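Local coordinates for protein S12 family peptidase (Streptomyces sp. 82F2, PDB 3WWX) that probably hydrolyses amide bonds next to D-configured residues, as a D-stereospecific amidohydrolase of the S12 peptidase family with a beta-lactamase-like fold, at residues A[22-28]-A[322-328]; A[49-54]-A[308-312]; A[56-60]-A[158-163]; A[122-127]-A[213-217]; A[198-204]-A[227-232]. All coordinates share one frame; numbering follows the deposited sequence.

Interaction 1 of 5, residues A[22-28]-A[322-328]; sequences VPGAVAQ and LAGNFNA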
# COMPACT_ATOMS: atom_id res chain seq x y z
N VAL A 22 12.66 16.62 2.82
CA VAL A 22 12.54 15.73 1.67
C VAL A 22 13.44 16.20 0.52
O VAL A 22 13.29 17.33 0.04
CB VAL A 22 11.07 15.63 1.17
CG1 VAL A 22 10.98 14.81 -0.12
CG2 VAL A 22 10.20 15.03 2.24
N PRO A 23 14.36 15.34 0.04
CA PRO A 23 15.19 15.82 -1.08
C PRO A 23 14.42 16.13 -2.36
O PRO A 23 14.74 17.10 -3.05
CB PRO A 23 16.19 14.66 -1.28
CG PRO A 23 16.34 14.09 0.10
CD PRO A 23 14.91 14.12 0.64
N GLY A 24 13.42 15.33 -2.69
CA GLY A 24 12.63 15.55 -3.87
C GLY A 24 11.21 15.03 -3.70
O GLY A 24 11.01 13.88 -3.30
N ALA A 25 10.24 15.89 -3.99
CA ALA A 25 8.82 15.59 -3.86
C ALA A 25 8.15 15.70 -5.21
O ALA A 25 8.44 16.59 -6.00
CB ALA A 25 8.18 16.55 -2.88
N VAL A 26 7.24 14.77 -5.50
CA VAL A 26 6.47 14.80 -6.74
C VAL A 26 5.01 14.48 -6.45
O VAL A 26 4.71 13.67 -5.57
CB VAL A 26 7.02 13.80 -7.79
CG1 VAL A 26 7.12 12.38 -7.22
CG2 VAL A 26 6.20 13.80 -9.07
N ALA A 27 4.11 15.11 -7.19
CA ALA A 27 2.69 14.74 -7.16
C ALA A 27 2.08 15.03 -8.51
O ALA A 27 2.58 15.86 -9.28
CB ALA A 27 1.93 15.48 -6.06
N GLN A 28 1.03 14.28 -8.81
CA GLN A 28 0.16 14.59 -9.92
C GLN A 28 -1.26 14.55 -9.43
O GLN A 28 -1.58 13.84 -8.47
CB GLN A 28 0.33 13.61 -11.07
CG GLN A 28 1.68 13.68 -11.76
CD GLN A 28 1.80 12.65 -12.88
OE1 GLN A 28 0.80 12.21 -13.45
NE2 GLN A 28 3.03 12.25 -13.20
N LEU A 322 -5.35 12.18 -6.88
CA LEU A 322 -4.04 12.69 -6.49
C LEU A 322 -3.14 11.51 -6.21
O LEU A 322 -3.57 10.53 -5.61
CB LEU A 322 -4.19 13.52 -5.22
CG LEU A 322 -2.91 13.95 -4.48
CD1 LEU A 322 -2.11 14.98 -5.25
CD2 LEU A 322 -3.25 14.48 -3.06
N ALA A 323 -1.87 11.60 -6.61
CA ALA A 323 -0.88 10.60 -6.17
C ALA A 323 0.46 11.29 -6.11
O ALA A 323 0.71 12.25 -6.83
CB ALA A 323 -0.83 9.41 -7.12
N GLY A 324 1.34 10.80 -5.26
CA GLY A 324 2.66 11.41 -5.16
C GLY A 324 3.60 10.67 -4.26
O GLY A 324 3.25 9.64 -3.67
N ASN A 325 4.79 11.23 -4.10
CA ASN A 325 5.88 10.55 -3.41
C ASN A 325 6.89 11.52 -2.83
O ASN A 325 7.25 12.52 -3.47
CB ASN A 325 6.59 9.59 -4.38
CG ASN A 325 7.67 8.76 -3.69
OD1 ASN A 325 8.87 9.04 -3.82
ND2 ASN A 325 7.26 7.74 -2.95
N PHE A 326 7.37 11.19 -1.63
CA PHE A 326 8.54 11.80 -1.04
C PHE A 326 9.65 10.77 -1.02
O PHE A 326 9.42 9.62 -0.63
CB PHE A 326 8.28 12.20 0.42
CG PHE A 326 7.11 13.15 0.62
CD1 PHE A 326 6.77 14.08 -0.34
CD2 PHE A 326 6.41 13.12 1.80
CE1 PHE A 326 5.71 14.96 -0.12
CE2 PHE A 326 5.35 14.00 2.03
CZ PHE A 326 5.01 14.91 1.06
N ASN A 327 10.88 11.17 -1.37
CA ASN A 327 12.02 10.23 -1.38
C ASN A 327 12.88 10.31 -0.11
O ASN A 327 14.07 9.99 -0.13
CB ASN A 327 12.87 10.41 -2.64
CG ASN A 327 13.56 11.74 -2.70
OD1 ASN A 327 13.31 12.63 -1.88
ND2 ASN A 327 14.48 11.88 -3.66
N ALA A 328 12.26 10.74 0.98
CA ALA A 328 12.84 10.55 2.31
C ALA A 328 11.75 9.92 3.14
O ALA A 328 10.57 10.28 3.02
CB ALA A 328 13.25 11.86 2.92
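V26 and N325 are a hydrogen-bonded pair between antiparallel strands: V26 N donates to N325 O at 3.0 Å, and N325 N donates back to V26 O at 2.8 Å. Two residues on, Q28 and A323 repeat the exchange, with Q28 N to A323 O at 2.9 Å and N-H...O angles of 164° both ways. Between these pairs A27 faces G324, and the absence of a side chain on the glycine lets the two CA atoms come within 3.9 Å.

Beyond the last regular pair a side chain takes over the backbone's work. N327 CG sits between its own N and carbonyl carbon (chi1 66°), which swings the amide back over the neighbouring strand; OD1 accepts from G24 N at 2.8 Å, the donor lying 28° out of the amide plane, and ND2 is taken by P210 O. The return bond from N327 N to G24 O is weak, but G24 O has a second donor in R43. Asparagine suits this place because one small amide serves both roles. N325, buried on the face it shares with V26, is likewise paired at both ends, ND2 with S308 and S310 and OD1 with R43; Q28 meets R35 and the carbonyl of G45.

The face of A25, A27 and F326 is apolar, with A25 CB 3.8 Å from F326 CD1, and helices 8-19 and 334-343 pack on it. Q28 and A323 on the other face touch helix 244-255, while strands 36-41 and 308-315 flank the pair within the antiparallel eight-stranded sheet.

Interaction 2 of 5, residues A[49-54]-A[308-312]; sequences YRVGSI and SSSLA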
# COMPACT_ATOMS: atom_id res chain seq x y z
N TYR A 49 8.51 5.16 -8.43
CA TYR A 49 8.88 4.96 -7.04
C TYR A 49 8.21 3.71 -6.49
O TYR A 49 7.22 3.21 -7.02
CB TYR A 49 8.51 6.20 -6.20
CG TYR A 49 7.13 6.79 -6.47
CD1 TYR A 49 6.96 7.78 -7.41
CD2 TYR A 49 6.02 6.38 -5.76
CE1 TYR A 49 5.72 8.35 -7.64
CE2 TYR A 49 4.76 6.93 -6.00
CZ TYR A 49 4.62 7.92 -6.94
OH TYR A 49 3.38 8.50 -7.15
N ARG A 50 8.80 3.20 -5.42
CA ARG A 50 8.26 2.08 -4.68
C ARG A 50 7.03 2.54 -3.94
O ARG A 50 7.12 3.38 -3.03
CB ARG A 50 9.32 1.57 -3.70
CG ARG A 50 10.61 1.11 -4.39
CD ARG A 50 11.50 0.34 -3.41
NE ARG A 50 12.81 0.06 -4.00
CZ ARG A 50 13.04 -0.90 -4.89
NH1 ARG A 50 12.09 -1.73 -5.25
NH2 ARG A 50 14.24 -1.04 -5.41
N VAL A 51 5.86 2.03 -4.31
CA VAL A 51 4.60 2.52 -3.73
C VAL A 51 4.28 1.90 -2.37
O VAL A 51 3.29 2.26 -1.74
CB VAL A 51 3.42 2.33 -4.69
CG1 VAL A 51 3.75 2.89 -6.05
CG2 VAL A 51 3.03 0.85 -4.81
N GLY A 52 5.14 1.00 -1.92
CA GLY A 52 4.91 0.35 -0.64
C GLY A 52 3.51 -0.20 -0.49
O GLY A 52 2.99 -0.84 -1.39
N SER A 53 2.91 0.09 0.67
CA SER A 53 1.63 -0.42 1.12
C SER A 53 0.45 -0.21 0.16
O SER A 53 -0.59 -0.87 0.27
CB SER A 53 1.33 0.28 2.46
OG SER A 53 2.55 0.56 3.16
N ILE A 54 0.57 0.75 -0.76
CA ILE A 54 -0.43 0.91 -1.81
C ILE A 54 -0.65 -0.40 -2.59
O ILE A 54 -1.74 -0.66 -3.11
CB ILE A 54 -0.03 2.09 -2.70
CG1 ILE A 54 -0.38 3.40 -2.02
CG2 ILE A 54 -0.66 2.01 -4.09
CD1 ILE A 54 0.33 4.61 -2.61
N SER A 308 10.79 5.88 0.72
CA SER A 308 9.65 6.13 -0.15
C SER A 308 8.35 6.24 0.62
O SER A 308 7.83 5.24 1.13
CB SER A 308 9.54 5.04 -1.20
OG SER A 308 8.56 5.43 -2.16
N SER A 309 7.83 7.45 0.71
CA SER A 309 6.54 7.73 1.35
C SER A 309 5.59 8.15 0.24
O SER A 309 5.79 9.20 -0.37
CB SER A 309 6.67 8.83 2.39
OG SER A 309 5.43 9.04 3.06
N SER A 310 4.58 7.32 -0.02
CA SER A 310 3.69 7.51 -1.16
C SER A 310 2.28 7.80 -0.70
O SER A 310 1.87 7.41 0.40
CB SER A 310 3.66 6.25 -2.03
OG SER A 310 4.96 5.95 -2.51
N LEU A 311 1.56 8.52 -1.54
CA LEU A 311 0.16 8.82 -1.27
C LEU A 311 -0.63 8.64 -2.57
O LEU A 311 -0.12 8.81 -3.67
CB LEU A 311 0.00 10.24 -0.68
CG LEU A 311 0.47 11.37 -1.57
CD1 LEU A 311 -0.71 11.94 -2.38
CD2 LEU A 311 1.13 12.48 -0.74
N ALA A 312 -1.89 8.27 -2.41
CA ALA A 312 -2.81 8.07 -3.54
C ALA A 312 -4.22 8.18 -3.00
O ALA A 312 -4.59 7.46 -2.07
CB ALA A 312 -2.61 6.71 -4.18
O HOH W 1 5.85 4.14 -0.61
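Y49 reaches S308 and S310 with successive parts of its side chain. Its CB lies 4.1 Å from S308 OG. With chi1 at 45° the ring is folded between the backbone N and the carbonyl carbon and comes alongside strand 308-315, so that CD2 stands 3.4 Å from S310 OG, which approaches the ring obliquely, and CE2 is the next nearest atom. Past the ring, the OH leaves this contact and bonds S244. A tyrosine fits because its flat apolar ring packs beside S310 while its hydroxyl reaches S244.

The polar centre is R50 O. S308 OG donates to it at 2.7 Å, 16° out of the carbonyl plane, and a water also donates to R50 O, its oxygen 2.8 Å away. That water also donates to S308 O and accepts from S310 OG, tying three polar groups together; both serine hydroxyls also accept from N325 ND2. Small hydroxyls are apt here: they leave room for the water beside them.

Just beyond, S53 opens a Ser-Ile-Thr-Lys sequence that fits the SxxK motif of the beta-lactamase clan, whose serine is the nucleophile in relatives, and S309, on the other side of strand 308-315, lines the diamine pocket.

I54, between that serine and helix 55-68, turns its branch back toward the sheet. CD1 meets S310 CB at 3.8 Å and A312 CB at 3.9 Å, and the I54 side chain also packs on L247 and Y251 of helix 244-255.

Interaction 3 of 5, residues A[56-60]-A[158-163]; sequences KTFTA and YSNTNF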
# COMPACT_ATOMS: atom_id res chain seq x y z
N LYS A 56 -1.26 -3.12 -1.42
CA LYS A 56 -2.38 -3.80 -0.79
C LYS A 56 -3.69 -3.60 -1.55
O LYS A 56 -4.52 -4.50 -1.58
CB LYS A 56 -2.56 -3.35 0.64
CG LYS A 56 -1.45 -3.81 1.57
CD LYS A 56 -1.79 -3.52 3.03
CE LYS A 56 -0.73 -4.06 3.98
NZ LYS A 56 0.56 -3.38 3.85
N THR A 57 -3.91 -2.42 -2.13
CA THR A 57 -5.16 -2.21 -2.84
C THR A 57 -5.23 -3.11 -4.07
O THR A 57 -6.31 -3.63 -4.42
CB THR A 57 -5.32 -0.75 -3.25
OG1 THR A 57 -5.07 0.09 -2.13
CG2 THR A 57 -6.73 -0.51 -3.77
N PHE A 58 -4.10 -3.31 -4.74
CA PHE A 58 -4.04 -4.22 -5.89
C PHE A 58 -4.35 -5.65 -5.45
O PHE A 58 -5.14 -6.35 -6.06
CB PHE A 58 -2.68 -4.15 -6.57
CG PHE A 58 -2.42 -2.84 -7.27
CD1 PHE A 58 -1.90 -1.76 -6.57
CD2 PHE A 58 -2.67 -2.69 -8.62
CE1 PHE A 58 -1.64 -0.54 -7.20
CE2 PHE A 58 -2.42 -1.45 -9.25
CZ PHE A 58 -1.90 -0.40 -8.54
N THR A 59 -3.71 -6.09 -4.38
CA THR A 59 -3.95 -7.42 -3.85
C THR A 59 -5.42 -7.66 -3.49
O THR A 59 -6.00 -8.70 -3.87
CB THR A 59 -3.04 -7.63 -2.62
OG1 THR A 59 -1.68 -7.47 -3.06
CG2 THR A 59 -3.23 -8.99 -1.99
N ALA A 60 -6.03 -6.70 -2.80
CA ALA A 60 -7.45 -6.81 -2.44
C ALA A 60 -8.34 -6.83 -3.66
O ALA A 60 -9.32 -7.57 -3.70
CB ALA A 60 -7.86 -5.69 -1.51
N TYR A 158 -3.07 -2.76 11.93
CA TYR A 158 -2.46 -2.91 10.62
C TYR A 158 -1.36 -3.94 10.68
O TYR A 158 -0.41 -3.79 11.47
CB TYR A 158 -1.89 -1.57 10.20
CG TYR A 158 -1.51 -1.48 8.75
CD1 TYR A 158 -0.28 -1.92 8.32
CD2 TYR A 158 -2.37 -0.92 7.83
CE1 TYR A 158 0.09 -1.81 6.98
CE2 TYR A 158 -2.01 -0.80 6.50
CZ TYR A 158 -0.78 -1.23 6.09
OH TYR A 158 -0.39 -1.11 4.79
N SER A 159 -1.46 -4.97 9.85
CA SER A 159 -0.47 -6.05 9.85
C SER A 159 -0.10 -6.47 8.44
O SER A 159 -0.96 -6.82 7.62
CB SER A 159 -1.02 -7.27 10.60
OG SER A 159 -0.13 -8.36 10.44
N ASN A 160 1.19 -6.41 8.15
CA ASN A 160 1.67 -6.75 6.82
C ASN A 160 1.49 -8.24 6.55
O ASN A 160 1.34 -8.64 5.39
CB ASN A 160 3.11 -6.29 6.68
CG ASN A 160 3.20 -4.79 6.62
OD1 ASN A 160 2.53 -4.17 5.80
ND2 ASN A 160 3.92 -4.19 7.54
N THR A 161 1.49 -9.06 7.59
CA THR A 161 1.30 -10.50 7.41
C THR A 161 -0.04 -10.78 6.76
O THR A 161 -0.19 -11.72 5.99
CB THR A 161 1.36 -11.25 8.75
OG1 THR A 161 2.45 -10.73 9.51
CG2 THR A 161 1.56 -12.74 8.52
N ASN A 162 -1.02 -9.94 7.05
CA ASN A 162 -2.35 -10.15 6.48
C ASN A 162 -2.32 -10.17 4.97
O ASN A 162 -3.02 -10.99 4.37
CB ASN A 162 -3.31 -9.06 6.93
CG ASN A 162 -3.78 -9.28 8.35
OD1 ASN A 162 -3.92 -10.42 8.79
ND2 ASN A 162 -4.03 -8.20 9.06
N PHE A 163 -1.51 -9.31 4.36
CA PHE A 163 -1.49 -9.24 2.90
C PHE A 163 -0.50 -10.18 2.26
O PHE A 163 -0.70 -10.58 1.12
CB PHE A 163 -1.37 -7.80 2.42
CG PHE A 163 -2.70 -7.10 2.42
CD1 PHE A 163 -3.30 -6.73 3.61
CD2 PHE A 163 -3.37 -6.85 1.24
CE1 PHE A 163 -4.55 -6.14 3.64
CE2 PHE A 163 -4.63 -6.24 1.26
CZ PHE A 163 -5.21 -5.89 2.46
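K56, in the first turn of helix 55-68, faces F163 in the first turn of helix 160-174, their CA atoms 6.6 Å apart. S159 occupies the N-cap of the second helix, its OG accepting a weak bond from T161 N.

The lysine chain runs across the phenyl ring at about a right angle. CD stands over one face, 3.7 Å from the ring centroid and 16° off the normal, a CH-pi contact in which the methylenes use the aromatic surface. F163 is wedged against the helix as well: CE2 lies 3.3 Å from K56 O, A60 CB reaches the ring's edge, and T59 CG2 approaches CD2 obliquely at 3.9 Å. A phenylalanine suits this place, being broad enough to guide the lysine and having no polar atom to compete for its nitrogen.

Extended as far as CE, the chain bends only at its last torsion (chi4 67°), which turns NZ to its acceptors. It donates to Y158 OH at 2.6 Å and to N160 OD1 at 2.9 Å, the latter nearly along the C=O axis. Y158 and K56 come from opposite directions and meet at the hydroxyl. The carbonyl of A237 is a third partner of NZ, while N160 ND2 is held by T112.

Together K56 and the Y158-S159-N160 sequence fit the SxxK and YxN motifs of the beta-lactamase clan. Y158 OH packs against S53 CB. The chemistry thus implies a lysine nitrogen fixed by three acceptors beside the SxxK serine, as in relatives where these residues form the active site.

Interaction 4 of 5, residues A[122-127]-A[213-217]; sequences FGPGFL and SKLSR. With DIA (octane 1,8-diamine), chain B.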
# COMPACT_ATOMS: atom_id res chain seq x y z
N PHE A 122 15.18 -3.11 8.84
CA PHE A 122 14.84 -1.70 9.09
C PHE A 122 15.94 -0.85 9.69
O PHE A 122 15.90 0.38 9.59
CB PHE A 122 13.55 -1.62 9.90
CG PHE A 122 12.35 -2.12 9.13
CD1 PHE A 122 12.07 -1.65 7.85
CD2 PHE A 122 11.53 -3.10 9.65
CE1 PHE A 122 10.99 -2.12 7.13
CE2 PHE A 122 10.44 -3.56 8.94
CZ PHE A 122 10.18 -3.08 7.68
N GLY A 123 16.92 -1.50 10.29
CA GLY A 123 18.04 -0.77 10.87
C GLY A 123 19.27 -0.86 9.98
O GLY A 123 19.16 -1.23 8.82
N PRO A 124 20.44 -0.53 10.53
CA PRO A 124 21.67 -0.59 9.72
C PRO A 124 21.98 -1.97 9.12
O PRO A 124 22.68 -2.05 8.11
CB PRO A 124 22.76 -0.15 10.72
CG PRO A 124 22.02 0.71 11.70
CD PRO A 124 20.68 0.06 11.86
N GLY A 125 21.42 -3.05 9.69
CA GLY A 125 21.52 -4.37 9.11
C GLY A 125 21.00 -4.46 7.69
O GLY A 125 21.38 -5.36 6.94
N PHE A 126 20.15 -3.51 7.31
CA PHE A 126 19.68 -3.41 5.93
C PHE A 126 20.84 -3.38 4.95
O PHE A 126 20.75 -3.93 3.86
CB PHE A 126 18.85 -2.15 5.76
CG PHE A 126 18.46 -1.83 4.33
CD1 PHE A 126 17.35 -2.42 3.75
CD2 PHE A 126 19.19 -0.91 3.59
CE1 PHE A 126 16.98 -2.10 2.43
CE2 PHE A 126 18.83 -0.58 2.28
CZ PHE A 126 17.73 -1.19 1.70
N LEU A 127 21.94 -2.75 5.33
CA LEU A 127 23.05 -2.64 4.41
C LEU A 127 23.63 -4.01 4.08
O LEU A 127 24.19 -4.21 3.01
CB LEU A 127 24.12 -1.71 4.96
CG LEU A 127 23.67 -0.27 5.18
CD1 LEU A 127 24.82 0.55 5.76
CD2 LEU A 127 23.16 0.39 3.92
N SER A 213 16.99 7.05 3.27
CA SER A 213 16.53 6.64 4.58
C SER A 213 17.60 6.81 5.64
O SER A 213 18.79 6.78 5.33
CB SER A 213 16.14 5.16 4.54
OG SER A 213 15.59 4.70 5.76
N LYS A 214 17.18 7.01 6.88
CA LYS A 214 18.11 6.95 8.00
C LYS A 214 18.18 5.58 8.69
O LYS A 214 19.04 5.37 9.53
CB LYS A 214 17.79 8.05 9.01
CG LYS A 214 18.01 9.45 8.44
CD LYS A 214 17.68 10.56 9.43
CE LYS A 214 17.93 11.92 8.81
NZ LYS A 214 17.52 13.03 9.73
N LEU A 215 17.32 4.64 8.32
CA LEU A 215 17.39 3.29 8.90
C LEU A 215 17.40 3.38 10.44
O LEU A 215 18.09 2.63 11.13
CB LEU A 215 18.65 2.56 8.41
CG LEU A 215 18.79 2.41 6.89
CD1 LEU A 215 20.10 1.70 6.53
CD2 LEU A 215 17.63 1.64 6.28
N SER A 216 16.66 4.35 10.97
CA SER A 216 16.82 4.75 12.37
C SER A 216 15.97 5.96 12.68
O SER A 216 15.37 6.55 11.78
CB SER A 216 18.29 5.09 12.65
OG SER A 216 18.44 5.79 13.87
N ARG A 217 15.94 6.32 13.97
CA ARG A 217 15.19 7.46 14.46
C ARG A 217 16.10 8.40 15.25
O ARG A 217 17.31 8.46 15.01
CB ARG A 217 14.03 6.99 15.35
N1 DIA B . 13.97 2.31 8.69
C1 DIA B . 14.08 1.63 7.44
C2 DIA B . 13.12 2.03 6.34
C3 DIA B . 11.76 2.44 6.81
C4 DIA B . 10.59 1.59 6.37
C5 DIA B . 9.56 2.38 5.61
C6 DIA B . 9.12 3.65 6.29
C7 DIA B . 8.23 4.47 5.40
C8 DIA B . 7.66 5.60 6.22
N8 DIA B . 7.24 6.62 5.33
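L215 fills the contact with F122-L127 almost alone, its side chain passing across F126 at about a right angle. CD2 comes 4.0 Å from F126 CB, CD1 lies 4.2 Å from L127 CD2, and CB packs against the backbone of F122 and G123. Two CA-H...O contacts link the chains: L215 CA to F122 O at 3.3 Å, and G123 CA to L215 O at 3.4 Å with a straighter 157° at the hydrogen. Glycine suits position 123 because a CB there would run into P124 CD.

F122 O has a further partner, for N1 of the bound octane 1,8-diamine donates to it at 2.9 Å. L215 CD2 and S213 OG touch the first carbons of the ligand, and the F122 ring approaches the chain obliquely, CE1 being 3.8 Å from C4.

Second-shell bonds hold these groups in place. S213 OG accepts from L215 N at 3.1 Å, an ST turn that steadies the leucine as its backbone adopts a left-handed conformation (phi 52°); D329 bonds the same hydroxyl. A type I turn from G123 to F126 leads toward the short helix 126-129, and the F126 ring stacks on H306, which also meets F122.

The loops thus offer apolar leucine and phenylalanine sides for an alkyl chain, with a backbone carbonyl to receive its amine. They form one end of the diamine pocket, which probably overlaps the substrate-binding cleft of this beta-lactamase-like fold.

Interaction 5 of 5, residues A[198-204]-A[227-232]; sequences PGTRSAM and STLNPS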
# COMPACT_ATOMS: atom_id res chain seq x y z
N PRO A 198 7.92 -6.20 -9.13
CA PRO A 198 9.31 -6.60 -9.39
C PRO A 198 9.75 -7.96 -8.85
O PRO A 198 10.75 -8.51 -9.31
CB PRO A 198 10.11 -5.48 -8.71
CG PRO A 198 9.20 -4.93 -7.67
CD PRO A 198 7.82 -5.02 -8.26
N GLY A 199 9.04 -8.52 -7.88
CA GLY A 199 9.41 -9.83 -7.35
C GLY A 199 10.64 -9.72 -6.48
O GLY A 199 10.57 -9.12 -5.40
N THR A 200 11.74 -10.30 -6.91
CA THR A 200 13.00 -10.14 -6.17
C THR A 200 13.95 -9.14 -6.85
O THR A 200 15.07 -8.92 -6.37
CB THR A 200 13.70 -11.46 -6.00
OG1 THR A 200 13.87 -11.98 -7.28
CG2 THR A 200 12.85 -12.43 -5.22
N ARG A 201 13.52 -8.55 -7.95
CA ARG A 201 14.38 -7.61 -8.67
C ARG A 201 14.60 -6.32 -7.88
O ARG A 201 13.63 -5.74 -7.38
CB ARG A 201 13.77 -7.26 -10.02
CG ARG A 201 13.69 -8.44 -10.96
CD ARG A 201 13.43 -8.03 -12.40
NE ARG A 201 12.39 -7.03 -12.57
CZ ARG A 201 11.11 -7.29 -12.75
NH1 ARG A 201 10.67 -8.55 -12.76
NH2 ARG A 201 10.25 -6.27 -12.89
N SER A 202 15.86 -5.88 -7.80
CA SER A 202 16.21 -4.76 -6.95
C SER A 202 16.37 -3.42 -7.65
O SER A 202 16.41 -2.39 -7.00
CB SER A 202 17.50 -5.06 -6.17
OG SER A 202 18.64 -5.08 -7.04
N ALA A 203 16.48 -3.43 -8.98
CA ALA A 203 16.75 -2.19 -9.71
C ALA A 203 15.52 -1.32 -9.80
O ALA A 203 14.38 -1.80 -9.70
CB ALA A 203 17.28 -2.51 -11.11
N MET A 204 15.76 -0.02 -9.99
CA MET A 204 14.69 0.96 -10.24
C MET A 204 14.62 1.31 -11.71
O MET A 204 15.65 1.53 -12.33
CB MET A 204 14.92 2.23 -9.42
CG MET A 204 14.74 2.05 -7.92
SD MET A 204 13.05 1.68 -7.45
CE MET A 204 12.14 3.15 -7.94
N SER A 227 17.88 3.18 -2.68
CA SER A 227 17.12 3.01 -3.92
C SER A 227 16.94 1.55 -4.28
O SER A 227 15.84 1.14 -4.67
CB SER A 227 17.80 3.76 -5.07
OG SER A 227 18.00 5.14 -4.76
N THR A 228 18.00 0.76 -4.18
CA THR A 228 17.96 -0.64 -4.56
C THR A 228 17.80 -1.56 -3.35
O THR A 228 18.49 -1.43 -2.35
CB THR A 228 19.22 -1.04 -5.34
OG1 THR A 228 20.38 -0.76 -4.55
CG2 THR A 228 19.30 -0.27 -6.64
N LEU A 229 16.87 -2.49 -3.48
CA LEU A 229 16.57 -3.48 -2.43
C LEU A 229 15.72 -4.57 -3.07
O LEU A 229 15.06 -4.34 -4.08
CB LEU A 229 15.82 -2.84 -1.24
CG LEU A 229 14.48 -2.13 -1.52
CD1 LEU A 229 13.29 -3.10 -1.54
CD2 LEU A 229 14.26 -1.04 -0.49
N ASN A 230 15.76 -5.76 -2.47
CA ASN A 230 14.93 -6.89 -2.87
C ASN A 230 13.54 -6.72 -2.28
O ASN A 230 13.38 -6.77 -1.06
CB ASN A 230 15.58 -8.18 -2.37
CG ASN A 230 14.88 -9.43 -2.85
OD1 ASN A 230 13.64 -9.50 -2.94
ND2 ASN A 230 15.66 -10.47 -3.15
N PRO A 231 12.51 -6.49 -3.12
CA PRO A 231 11.19 -6.13 -2.60
C PRO A 231 10.41 -7.29 -2.00
O PRO A 231 9.27 -7.06 -1.55
CB PRO A 231 10.44 -5.61 -3.84
CG PRO A 231 11.44 -5.44 -4.88
CD PRO A 231 12.58 -6.33 -4.58
N SER A 232 11.00 -8.49 -1.97
CA SER A 232 10.31 -9.62 -1.35
C SER A 232 10.11 -9.44 0.15
O SER A 232 9.33 -10.18 0.74
CB SER A 232 11.04 -10.92 -1.67
OG SER A 232 12.32 -10.96 -1.06
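S202 and L229 meet backbone to backbone: S202 CA lies 3.1 Å from L229 O in a CA-H...O contact, and its CB rests against the same carbonyl. Close by, P231 CD presses to 3.0 Å from R201 O, while P231 CG packs on P198 CG at 3.6 Å. Prolines fit this tight end, since their rings offer compact apolar surface and have no N-H that would need an acceptor; the two loops share no conventional hydrogen bond. At the other end of the close-packed part, M204, with chi1 near -69°, puts CG 3.5 Å from S227 O; bends at chi2 and chi3 then fold SD and CE.

Each loop is stiffened from within. A type II' turn from P198 to R201 has G199 at its second position, where the positive phi (74°) suits glycine. Opposite, N230 OD1 accepts from S232 N at 3.0 Å, in the amide plane, making an Asx turn, and from S232 OG, which lies well above that plane. N230 ND2 is held by Y131 and T133. In the fold, both loops border strand 49-50, whose R50 bonds S227 O and, weakly, S202 O.

The outer side is looser. T200, exposed, merely lies alongside N230, with CB 3.6 Å from ND2; R201 and A203 aim their CB atoms away from the other loop.

How the interactions relate
Interaction 1 closes the longest loop of the five, joining strand 24-31 to 320-326, and all the others are nested inside it. Strand 308-315, next to 320-326 in the same sheet, carries interaction 2, whose centre is 9 Å away and which N325 links to it directly. Its other segment, on strand 49-50, runs on into helix 55-68 and interaction 3, about 13 Å off between centres, where Y158 touches S53. Interaction 5 leans on interaction 2 through R50, and interaction 4, with segments alternating with those of 5, meets it where F126 packs on L229. Sheet, helical region and rim loops thus converge around the S53 motif residues and the diamine pocket.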